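Side-chain contacts in peptidoglycan glycosyltransferase (Burkholderia ambifaria, PDB 5UY7), which is a penicillin-binding protein whose modelled part has the alpha/beta fold of the beta-lactamase clan: residues 224-229 and 407-412; 279-282 and 287-290; 344-349 and 364-369; 396-401 and 491-496. One frame throughout, in Å; residues are numbered along the deposited sequence.

Interaction 1: residues 224-229 and 407-412; sequences AAMVVD and MPVTIF
Val409 lays its two methyl groups over Met226 and Val228, two residues that point from the same face of strand 224-229. CG1 of Val409 meets the terminal CE of Met226 at 4.3 Å, while CG2 of Val409 meets CG1 of Val228, also at 4.3 Å. The fork of one valine is thus shared between two positions of the strand, and the contact is purely apolar. These distances are those of loose van der Waals packing, and the surface buried between the segments is modest, about 112 Å². Met226 covers the distance by its shape: its chain is extended through chi2 and bends at the sulfur (chi3 -81°), which turns the methyl along the strand toward Val409. The backbones stay well separated, the nearest CA atoms being those of Val228 and Val409, 7.5 Å apart. Strand 222-229 belongs to the antiparallel sheet of the beta-lactamase-like fold, and the 407-412 segment is part of a loop that passes over one end of it. Phe391 of helix 390-401 touches both Met226 and Val409, and Val235 of the adjacent strand also packs on Val409. All three contact residues are buried. Farther along the loop, OG1 of Thr410 accepts a nearly straight hydrogen bond from the backbone N of Phe412 (3.0 Å, 165° at the hydrogen), forming an ST turn. The same hydroxyl oxygen lies at the edge of the Phe412 ring, in its plane.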
loop_
_atom_site.group_PDB
_atom_site.type_symbol
_atom_site.label_atom_id
_atom_site.label_comp_id
_atom_site.label_asym_id
_atom_site.label_seq_id
_atom_site.Cartn_x
_atom_site.Cartn_y
_atom_site.Cartn_z
ATOM N N ALA A 224 -9.763 -9.792 4.003
ATOM C CA ALA A 224 -9.125 -9.192 5.165
ATOM C C ALA A 224 -9.216 -7.680 5.049
ATOM O O ALA A 224 -9.161 -7.126 3.949
ATOM C CB ALA A 224 -7.663 -9.617 5.284
ATOM N N ALA A 225 -9.361 -7.014 6.192
ATOM C CA ALA A 225 -9.352 -5.555 6.197
ATOM C C ALA A 225 -8.793 -5.056 7.514
ATOM O O ALA A 225 -9.083 -5.624 8.569
ATOM C CB ALA A 225 -10.761 -4.991 5.998
ATOM N N MET A 226 -8.002 -3.982 7.465
ATOM C CA MET A 226 -7.612 -3.367 8.719
ATOM C C MET A 226 -7.544 -1.861 8.538
ATOM O O MET A 226 -7.351 -1.351 7.430
ATOM C CB MET A 226 -6.292 -3.928 9.286
ATOM C CG MET A 226 -5.032 -3.663 8.513
ATOM S SD MET A 226 -3.612 -4.479 9.309
ATOM C CE MET A 226 -3.175 -3.345 10.612
ATOM N N VAL A 227 -7.758 -1.164 9.644
ATOM C CA VAL A 227 -7.770 0.293 9.684
ATOM C C VAL A 227 -6.821 0.720 10.789
ATOM O O VAL A 227 -6.908 0.210 11.914
ATOM C CB VAL A 227 -9.187 0.842 9.937
ATOM C CG1 VAL A 227 -9.176 2.379 9.929
ATOM C CG2 VAL A 227 -10.164 0.326 8.889
ATOM N N VAL A 228 -5.894 1.621 10.466
ATOM C CA VAL A 228 -4.879 2.079 11.408
ATOM C C VAL A 228 -5.029 3.584 11.597
ATOM O O VAL A 228 -5.136 4.332 10.619
ATOM C CB VAL A 228 -3.458 1.751 10.911
ATOM C CG1 VAL A 228 -2.428 2.245 11.928
ATOM C CG2 VAL A 228 -3.301 0.243 10.677
ATOM N N ASP A 229 -4.999 4.027 12.851
ATOM C CA ASP A 229 -4.938 5.455 13.150
ATOM C C ASP A 229 -3.534 5.987 12.863
ATOM O O ASP A 229 -2.557 5.545 13.476
ATOM C CB ASP A 229 -5.322 5.691 14.613
ATOM C CG ASP A 229 -5.272 7.158 15.003
ATOM O OD1 ASP A 229 -6.014 7.960 14.414
ATOM O OD2 ASP A 229 -4.499 7.517 15.912
ATOM N N MET A 407 4.872 4.380 11.985
ATOM C CA MET A 407 4.390 4.267 13.348
ATOM C C MET A 407 4.422 2.817 13.813
ATOM O O MET A 407 4.193 1.901 13.020
ATOM C CB MET A 407 2.961 4.796 13.439
ATOM C CG MET A 407 2.849 6.257 13.047
ATOM S SD MET A 407 3.763 7.276 14.228
ATOM C CE MET A 407 2.652 7.259 15.621
ATOM N N PRO A 408 4.712 2.569 15.090
ATOM C CA PRO A 408 4.543 1.213 15.621
ATOM C C PRO A 408 3.056 0.903 15.628
ATOM O O PRO A 408 2.260 1.654 16.198
ATOM C CB PRO A 408 5.115 1.304 17.043
ATOM C CG PRO A 408 5.779 2.659 17.130
ATOM C CD PRO A 408 5.082 3.527 16.142
ATOM N N VAL A 409 2.678 -0.171 14.960
ATOM C CA VAL A 409 1.272 -0.533 14.848
ATOM C C VAL A 409 0.937 -1.513 15.962
ATOM O O VAL A 409 1.574 -2.563 16.093
ATOM C CB VAL A 409 0.959 -1.107 13.461
ATOM C CG1 VAL A 409 -0.462 -1.593 13.409
ATOM C CG2 VAL A 409 1.166 -0.023 12.409
ATOM N N THR A 410 -0.058 -1.153 16.773
ATOM C CA THR A 410 -0.372 -1.818 18.027
ATOM C C THR A 410 -1.875 -2.034 18.107
ATOM O O THR A 410 -2.651 -1.226 17.592
ATOM C CB THR A 410 0.091 -0.964 19.223
ATOM O OG1 THR A 410 -0.354 -1.554 20.442
ATOM C CG2 THR A 410 -0.490 0.454 19.128
ATOM N N ILE A 411 -2.291 -3.118 18.763
ATOM C CA ILE A 411 -3.713 -3.327 19.012
ATOM C C ILE A 411 -4.119 -2.839 20.393
ATOM O O ILE A 411 -5.248 -3.077 20.822
ATOM C CB ILE A 411 -4.136 -4.791 18.808
ATOM C CG1 ILE A 411 -3.486 -5.696 19.860
ATOM C CG2 ILE A 411 -3.815 -5.243 17.391
ATOM C CD1 ILE A 411 -4.290 -6.941 20.150
ATOM N N PHE A 412 -3.233 -2.149 21.099
ATOM C CA PHE A 412 -3.561 -1.614 22.408
ATOM C C PHE A 412 -3.636 -0.095 22.356
ATOM O O PHE A 412 -2.901 0.553 21.606
ATOM C CB PHE A 412 -2.534 -2.050 23.455
ATOM C CG PHE A 412 -2.503 -3.526 23.677
ATOM C CD1 PHE A 412 -3.347 -4.114 24.603
ATOM C CD2 PHE A 412 -1.636 -4.330 22.955
ATOM C CE1 PHE A 412 -3.324 -5.482 24.810
ATOM C CE2 PHE A 412 -1.610 -5.697 23.155
ATOM C CZ PHE A 412 -2.454 -6.273 24.080
#

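Interaction 2: residues 279-282 and 287-290; sequences LALD and TPNT. With SO4 (sulfate ion), chain C.
Leu281 presses a methyl group against a peptide bond: CD2 of Leu281 lies 3.6 Å from C of Thr287 and 3.7 Å from N of Pro288, so that the methyl meets a main-chain group as well as a side chain. That peptide opens a type I beta turn, Thr287 to Thr290, in the loop after helix 273-282, and the contact lies where the loop comes back against the last turn of that helix. The proline ring extends the apolar surface, its CD standing 3.7 Å from CD2 of Leu281. Helix 428-442 closes over the pair, with Glu433 touching both Leu281 and Pro288. The turn is held by two bonds between its end residues. Thr290 N donates to Thr287 O at 3.1 Å, and Thr290 OG1 accepts an almost straight bond from Thr287 N (2.9 Å, 170°). The turn also carries a sulfate ion, probably from the crystallisation liquor. CB of Thr287 is directed away from the helix segment, and the hydroxyl, set between the backbone N and the carbonyl carbon (chi1 63°), reaches the ion, OG1 of Thr287 donating to O4 over 2.7 Å. A second sulfate oxygen, O3, accepts a more bent bond from the backbone N of Asn289, 3.0 Å long with 144° at the hydrogen.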
loop_
_atom_site.group_PDB
_atom_site.type_symbol
_atom_site.label_atom_id
_atom_site.label_comp_id
_atom_site.label_asym_id
_atom_site.label_seq_id
_atom_site.Cartn_x
_atom_site.Cartn_y
_atom_site.Cartn_z
ATOM N N LEU A 279 11.720 6.271 -2.308
ATOM C CA LEU A 279 13.151 6.190 -2.034
ATOM C C LEU A 279 13.959 7.007 -3.035
ATOM O O LEU A 279 14.894 7.713 -2.647
ATOM C CB LEU A 279 13.610 4.727 -2.039
ATOM C CG LEU A 279 15.082 4.522 -1.678
ATOM C CD1 LEU A 279 15.395 5.025 -0.269
ATOM C CD2 LEU A 279 15.441 3.046 -1.833
ATOM N N ALA A 280 13.615 6.934 -4.327
ATOM C CA ALA A 280 14.365 7.706 -5.320
ATOM C C ALA A 280 14.224 9.208 -5.086
ATOM O O ALA A 280 15.184 9.968 -5.279
ATOM C CB ALA A 280 13.905 7.328 -6.729
ATOM N N LEU A 281 13.036 9.659 -4.679
ATOM C CA LEU A 281 12.886 11.059 -4.276
ATOM C C LEU A 281 13.751 11.376 -3.062
ATOM O O LEU A 281 14.458 12.394 -3.032
ATOM C CB LEU A 281 11.417 11.362 -3.958
ATOM C CG LEU A 281 10.458 11.278 -5.146
ATOM C CD1 LEU A 281 9.014 11.334 -4.646
ATOM C CD2 LEU A 281 10.739 12.447 -6.093
ATOM N N ASP A 282 13.699 10.512 -2.043
ATOM C CA ASP A 282 14.403 10.773 -0.794
ATOM C C ASP A 282 15.912 10.808 -1.001
ATOM O O ASP A 282 16.620 11.576 -0.335
ATOM C CB ASP A 282 14.028 9.707 0.236
ATOM C CG ASP A 282 13.830 10.273 1.626
ATOM O OD1 ASP A 282 13.135 11.307 1.759
ATOM O OD2 ASP A 282 14.370 9.679 2.579
ATOM N N THR A 287 13.146 13.862 -9.109
ATOM C CA THR A 287 12.185 14.786 -8.518
ATOM C C THR A 287 10.811 14.426 -9.064
ATOM O O THR A 287 10.721 13.642 -10.019
ATOM C CB THR A 287 12.530 16.226 -8.870
ATOM O OG1 THR A 287 12.425 16.386 -10.291
ATOM C CG2 THR A 287 13.931 16.567 -8.393
ATOM N N PRO A 288 9.722 14.980 -8.524
ATOM C CA PRO A 288 8.402 14.593 -9.042
ATOM C C PRO A 288 8.211 14.882 -10.520
ATOM O O PRO A 288 7.436 14.177 -11.182
ATOM C CB PRO A 288 7.435 15.413 -8.176
ATOM C CG PRO A 288 8.178 15.612 -6.886
ATOM C CD PRO A 288 9.609 15.809 -7.306
ATOM N N ASN A 289 8.893 15.886 -11.074
ATOM C CA ASN A 289 8.702 16.205 -12.483
ATOM C C ASN A 289 9.829 15.702 -13.375
ATOM O O ASN A 289 9.873 16.068 -14.553
ATOM C CB ASN A 289 8.519 17.710 -12.666
ATOM C CG ASN A 289 7.263 18.214 -12.005
ATOM O OD1 ASN A 289 7.295 19.161 -11.218
ATOM N ND2 ASN A 289 6.148 17.565 -12.301
ATOM N N THR A 290 10.733 14.882 -12.843
ATOM C CA THR A 290 11.689 14.177 -13.687
ATOM C C THR A 290 10.956 13.341 -14.729
ATOM O O THR A 290 9.975 12.665 -14.419
ATOM C CB THR A 290 12.578 13.279 -12.830
ATOM O OG1 THR A 290 13.402 14.094 -11.983
ATOM C CG2 THR A 290 13.458 12.382 -13.704
HETATM S S SO4 C . 10.803 19.435 -10.075
HETATM O O1 SO4 C . 11.348 20.027 -8.857
HETATM O O2 SO4 C . 10.027 20.430 -10.814
HETATM O O3 SO4 C . 9.925 18.323 -9.714
HETATM O O4 SO4 C . 11.902 18.958 -10.913
#

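Interaction 3: residues 344-349 and 364-369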
loop_
_atom_site.group_PDB
_atom_site.type_symbol
_atom_site.label_atom_id
_atom_site.label_comp_id
_atom_site.label_asym_id
_atom_site.label_seq_id
_atom_site.Cartn_x
_atom_site.Cartn_y
_atom_site.Cartn_z
ATOM N N MET A 344 15.752 0.342 2.611
ATOM C CA MET A 344 14.421 0.939 2.645
ATOM C C MET A 344 13.371 -0.113 2.971
ATOM O O MET A 344 12.501 0.115 3.816
ATOM C CB MET A 344 14.102 1.635 1.316
ATOM C CG MET A 344 12.741 2.319 1.283
ATOM S SD MET A 344 11.388 1.214 0.771
ATOM C CE MET A 344 11.835 0.930 -0.945
ATOM N N TYR A 345 13.438 -1.276 2.307
ATOM C CA TYR A 345 12.477 -2.341 2.600
ATOM C C TYR A 345 12.537 -2.745 4.062
ATOM O O TYR A 345 11.509 -3.050 4.684
ATOM C CB TYR A 345 12.747 -3.573 1.739
ATOM C CG TYR A 345 12.492 -3.392 0.271
ATOM C CD1 TYR A 345 11.442 -2.607 -0.194
ATOM C CD2 TYR A 345 13.304 -4.027 -0.652
ATOM C CE1 TYR A 345 11.223 -2.455 -1.555
ATOM C CE2 TYR A 345 13.090 -3.888 -1.988
ATOM C CZ TYR A 345 12.061 -3.106 -2.444
ATOM O OH TYR A 345 11.891 -2.984 -3.802
ATOM N N THR A 346 13.744 -2.791 4.618
ATOM C CA THR A 346 13.887 -3.166 6.016
ATOM C C THR A 346 13.359 -2.074 6.932
ATOM O O THR A 346 12.781 -2.366 7.990
ATOM C CB THR A 346 15.351 -3.478 6.305
ATOM O OG1 THR A 346 15.722 -4.641 5.558
ATOM C CG2 THR A 346 15.573 -3.752 7.785
ATOM N N SER A 347 13.530 -0.809 6.540
ATOM C CA SER A 347 13.055 0.277 7.390
ATOM C C SER A 347 11.532 0.298 7.478
ATOM O O SER A 347 10.993 0.678 8.524
ATOM C CB SER A 347 13.598 1.626 6.907
ATOM O OG SER A 347 12.933 2.069 5.741
ATOM N N ILE A 348 10.823 -0.147 6.433
ATOM C CA ILE A 348 9.362 -0.198 6.492
ATOM C C ILE A 348 8.907 -1.557 7.021
ATOM O O ILE A 348 7.723 -1.905 6.940
ATOM C CB ILE A 348 8.706 0.117 5.132
ATOM C CG1 ILE A 348 9.209 -0.816 4.027
ATOM C CG2 ILE A 348 8.940 1.578 4.751
ATOM C CD1 ILE A 348 8.382 -0.768 2.734
ATOM N N GLY A 349 9.837 -2.327 7.581
ATOM C CA GLY A 349 9.484 -3.518 8.329
ATOM C C GLY A 349 9.307 -4.788 7.525
ATOM O O GLY A 349 8.819 -5.784 8.079
ATOM N N GLY A 364 7.493 -12.760 6.117
ATOM C CA GLY A 364 7.639 -12.559 4.694
ATOM C C GLY A 364 9.035 -12.937 4.239
ATOM O O GLY A 364 9.871 -13.426 5.002
ATOM N N ARG A 365 9.288 -12.713 2.952
ATOM C CA ARG A 365 10.537 -13.115 2.321
ATOM C C ARG A 365 11.175 -11.898 1.670
ATOM O O ARG A 365 10.562 -11.255 0.812
ATOM C CB ARG A 365 10.300 -14.219 1.289
ATOM N N LEU A 366 12.389 -11.572 2.102
ATOM C CA LEU A 366 13.191 -10.507 1.508
ATOM C C LEU A 366 14.580 -11.079 1.272
ATOM O O LEU A 366 15.279 -11.437 2.227
ATOM C CB LEU A 366 13.249 -9.277 2.414
ATOM C CG LEU A 366 14.079 -8.108 1.883
ATOM C CD1 LEU A 366 13.480 -7.578 0.586
ATOM C CD2 LEU A 366 14.187 -7.002 2.926
ATOM N N ARG A 367 14.975 -11.165 0.025
ATOM C CA ARG A 367 16.259 -11.773 -0.270
ATOM C C ARG A 367 17.408 -10.815 0.050
ATOM O O ARG A 367 17.267 -9.596 -0.085
ATOM C CB ARG A 367 16.303 -12.211 -1.728
ATOM C CG ARG A 367 15.415 -13.435 -1.959
ATOM C CD ARG A 367 15.282 -13.831 -3.417
ATOM N NE ARG A 367 16.571 -14.128 -4.027
ATOM C CZ ARG A 367 17.152 -13.353 -4.935
ATOM N NH1 ARG A 367 18.330 -13.689 -5.445
ATOM N NH2 ARG A 367 16.546 -12.245 -5.336
ATOM N N PRO A 368 18.541 -11.347 0.511
ATOM C CA PRO A 368 19.670 -10.484 0.880
ATOM C C PRO A 368 20.188 -9.709 -0.321
ATOM O O PRO A 368 20.340 -10.255 -1.418
ATOM C CB PRO A 368 20.719 -11.472 1.405
ATOM C CG PRO A 368 19.960 -12.715 1.730
ATOM C CD PRO A 368 18.826 -12.770 0.760
ATOM N N TRP A 369 20.496 -8.426 -0.093
ATOM C CA TRP A 369 20.769 -7.527 -1.210
ATOM C C TRP A 369 22.043 -7.896 -1.956
ATOM O O TRP A 369 22.147 -7.623 -3.155
ATOM C CB TRP A 369 20.832 -6.071 -0.740
ATOM C CG TRP A 369 21.939 -5.724 0.231
ATOM C CD1 TRP A 369 21.842 -5.654 1.590
ATOM C CD2 TRP A 369 23.291 -5.361 -0.091
ATOM N NE1 TRP A 369 23.049 -5.290 2.137
ATOM C CE2 TRP A 369 23.955 -5.103 1.126
ATOM C CE3 TRP A 369 24.003 -5.236 -1.286
ATOM C CZ2 TRP A 369 25.295 -4.728 1.180
ATOM C CZ3 TRP A 369 25.337 -4.866 -1.230
ATOM C CH2 TRP A 369 25.966 -4.613 -0.007
#
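Between 344-349 and 364-369 the contact is made by Leu366, which divides its two methyl groups between Tyr345 and Thr346. CD1 of Leu366 approaches the Tyr345 ring obliquely, at 3.8 Å from CD2 of the tyrosine, and CD2 of Leu366 comes within 3.9 Å of CB of the same residue. The leucine crosses both helix side chains at about a right angle. With CG trans to its backbone N (chi1 179°), Leu366 extends straight from the loop toward the helix, and Trp342 of the same helix also packs against it.

The one polar atom in the contact, OG1 of Thr346, is a van der Waals neighbour of CD2 of Leu366 at 3.9 Å; the hydroxyl itself is hydrogen-bonded to the backbone O of Trp342, one helical turn back. In the loop, NH2 of Arg367 forms a salt bridge with OE1 of Glu376, while Trp369 meets the ring of Trp342 with the two planes at about 60°.

Hydrogen bonds at the end of the helix close it off. The carbonyl O of Met344 accepts twice, from Ile348 N at 3.1 Å and from Ser347 OG at 2.8 Å, the hydroxyl tilted 19° from the carbonyl plane. Gly349, at positive phi, then turns the chain: its N bonds to Thr346 O at 3.0 Å and Leu350 N to Tyr345 O, the paired bonds of a Schellman motif at a helix C-terminus.

Interaction 4: residues 396-401 and 491-496; sequences AYTAIA and RIVVAV
Helix 396-401 runs over strand 492-496 with their directions 146° apart and their axes 8.8 Å from each other at closest, the CA atoms of Thr398 and Val493 being the nearest pair. On the strand side Val493 makes the packing, with 72 of the 134 Å² buried, and both of its branches are used. CG2 of Val493 meets two residues three apart on the helix, 4.0 Å from CG2 of Thr398 and equally 4.0 Å from CB of Ala401. CG1 takes the Tyr397 side, at 4.2 Å from CB of the tyrosine. Thr398 presents its methyl to the valine because its hydroxyl is set between the backbone N and the carbonyl carbon (chi1 68°), where OG1 is hydrogen-bonded to Arg395 O and to the backbone N of Met407. Of its side chain Tyr397 offers CB, and its backbone O lies 4.1 Å from CG2 of Val493. The tyrosine ring leads away from the strand to meet Phe275 edge-to-face, and its OH is hydrogen-bonded to Ile271 O near the probable SxxK motif of the penicillin-binding proteins. The helix is thus buried between helix 273-282, which touches Ala396, Tyr397 and Ile400, and the sheet, where Met484 of strand 477-485 touches Tyr397, Ile400 and Ala401; helix 509-526 packs on Ile492 and Val494 of the strand.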
loop_
_atom_site.group_PDB
_atom_site.type_symbol
_atom_site.label_atom_id
_atom_site.label_comp_id
_atom_site.label_asym_id
_atom_site.label_seq_id
_atom_site.Cartn_x
_atom_site.Cartn_y
_atom_site.Cartn_z
ATOM N N ALA A 396 3.568 -0.284 6.663
ATOM C CA ALA A 396 4.460 0.443 5.761
ATOM C C ALA A 396 3.810 1.717 5.232
ATOM O O ALA A 396 4.469 2.761 5.136
ATOM C CB ALA A 396 4.892 -0.465 4.606
ATOM N N TYR A 397 2.511 1.669 4.902
ATOM C CA TYR A 397 1.870 2.865 4.353
ATOM C C TYR A 397 1.718 3.971 5.394
ATOM O O TYR A 397 1.544 5.136 5.015
ATOM C CB TYR A 397 0.517 2.510 3.711
ATOM C CG TYR A 397 0.655 2.253 2.217
ATOM C CD1 TYR A 397 1.304 1.112 1.745
ATOM C CD2 TYR A 397 0.180 3.169 1.281
ATOM C CE1 TYR A 397 1.476 0.888 0.381
ATOM C CE2 TYR A 397 0.335 2.945 -0.084
ATOM C CZ TYR A 397 0.978 1.800 -0.524
ATOM O OH TYR A 397 1.139 1.598 -1.885
ATOM N N THR A 398 1.806 3.652 6.695
ATOM C CA THR A 398 1.785 4.737 7.672
ATOM C C THR A 398 3.008 5.622 7.521
ATOM O O THR A 398 2.947 6.792 7.885
ATOM C CB THR A 398 1.685 4.236 9.130
ATOM O OG1 THR A 398 2.889 3.543 9.515
ATOM C CG2 THR A 398 0.439 3.342 9.321
ATOM N N ALA A 399 4.109 5.103 6.964
ATOM C CA ALA A 399 5.280 5.946 6.751
ATOM C C ALA A 399 4.974 7.043 5.749
ATOM O O ALA A 399 5.434 8.177 5.901
ATOM C CB ALA A 399 6.470 5.107 6.282
ATOM N N ILE A 400 4.182 6.731 4.722
ATOM C CA ILE A 400 3.821 7.748 3.746
ATOM C C ILE A 400 2.769 8.677 4.327
ATOM O O ILE A 400 2.775 9.882 4.065
ATOM C CB ILE A 400 3.336 7.066 2.450
ATOM C CG1 ILE A 400 4.511 6.344 1.781
ATOM C CG2 ILE A 400 2.676 8.084 1.495
ATOM C CD1 ILE A 400 4.076 5.444 0.625
ATOM N N ALA A 401 1.866 8.133 5.151
ATOM C CA ALA A 401 0.793 8.941 5.722
ATOM C C ALA A 401 1.300 9.914 6.777
ATOM O O ALA A 401 0.841 11.060 6.830
ATOM C CB ALA A 401 -0.273 8.030 6.342
ATOM N N ARG A 491 -5.859 10.743 8.306
ATOM C CA ARG A 491 -6.188 10.266 9.638
ATOM C C ARG A 491 -6.078 8.759 9.762
ATOM O O ARG A 491 -5.722 8.257 10.839
ATOM C CB ARG A 491 -7.615 10.695 9.992
ATOM C CG ARG A 491 -8.077 10.222 11.348
ATOM C CD ARG A 491 -8.992 11.233 11.982
ATOM N NE ARG A 491 -9.548 10.722 13.225
ATOM C CZ ARG A 491 -10.492 11.342 13.916
ATOM N NH1 ARG A 491 -10.973 12.493 13.476
ATOM N NH2 ARG A 491 -10.951 10.809 15.040
ATOM N N ILE A 492 -6.384 8.025 8.691
ATOM C CA ILE A 492 -6.374 6.570 8.736
ATOM C C ILE A 492 -5.624 6.008 7.540
ATOM O O ILE A 492 -5.527 6.633 6.477
ATOM C CB ILE A 492 -7.803 5.983 8.778
ATOM C CG1 ILE A 492 -8.578 6.362 7.506
ATOM C CG2 ILE A 492 -8.522 6.441 10.053
ATOM C CD1 ILE A 492 -10.005 5.779 7.471
ATOM N N VAL A 493 -5.075 4.818 7.735
ATOM C CA VAL A 493 -4.648 3.945 6.653
ATOM C C VAL A 493 -5.632 2.793 6.610
ATOM O O VAL A 493 -6.001 2.259 7.661
ATOM C CB VAL A 493 -3.215 3.438 6.872
ATOM C CG1 VAL A 493 -2.949 2.205 6.012
ATOM C CG2 VAL A 493 -2.231 4.547 6.543
ATOM N N VAL A 494 -6.094 2.444 5.409
ATOM C CA VAL A 494 -7.020 1.333 5.216
ATOM C C VAL A 494 -6.378 0.336 4.270
ATOM O O VAL A 494 -5.954 0.704 3.170
ATOM C CB VAL A 494 -8.373 1.805 4.656
ATOM C CG1 VAL A 494 -9.278 0.605 4.358
ATOM C CG2 VAL A 494 -9.044 2.753 5.645
ATOM N N ALA A 495 -6.344 -0.930 4.680
ATOM C CA ALA A 495 -5.747 -1.996 3.887
ATOM C C ALA A 495 -6.779 -3.095 3.720
ATOM O O ALA A 495 -7.362 -3.546 4.708
ATOM C CB ALA A 495 -4.482 -2.547 4.563
ATOM N N VAL A 496 -7.011 -3.517 2.476
ATOM C CA VAL A 496 -7.998 -4.552 2.195
ATOM C C VAL A 496 -7.394 -5.598 1.268
ATOM O O VAL A 496 -6.506 -5.314 0.455
ATOM C CB VAL A 496 -9.293 -3.974 1.576
ATOM C CG1 VAL A 496 -9.955 -2.982 2.527
ATOM C CG2 VAL A 496 -9.007 -3.321 0.226
#

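Overall arrangement
Interactions 1 and 4 share one sheet and join directly: strands 222-229 and 492-499 are neighbours in it, probably hydrogen-bonded from Met226 N to Ala495 O and from Val228 N to Val493 O. Both are buried and apolar, each spreading the two methyls of a valine over its partner. Interaction 4 lies nearest the centre of the chain; interactions 2 and 3 are only partly buried and pack a loop against a helix through a leucine, with polar groups flanking them, including a sulfate in interaction 2. Leu279 packing on Met344 links interactions 2 and 3, and Ile348 on Ala396 links interactions 3 and 4. Interactions 1 and 2 lie about 28 Å apart between centres, on opposite sides of the chain's centre.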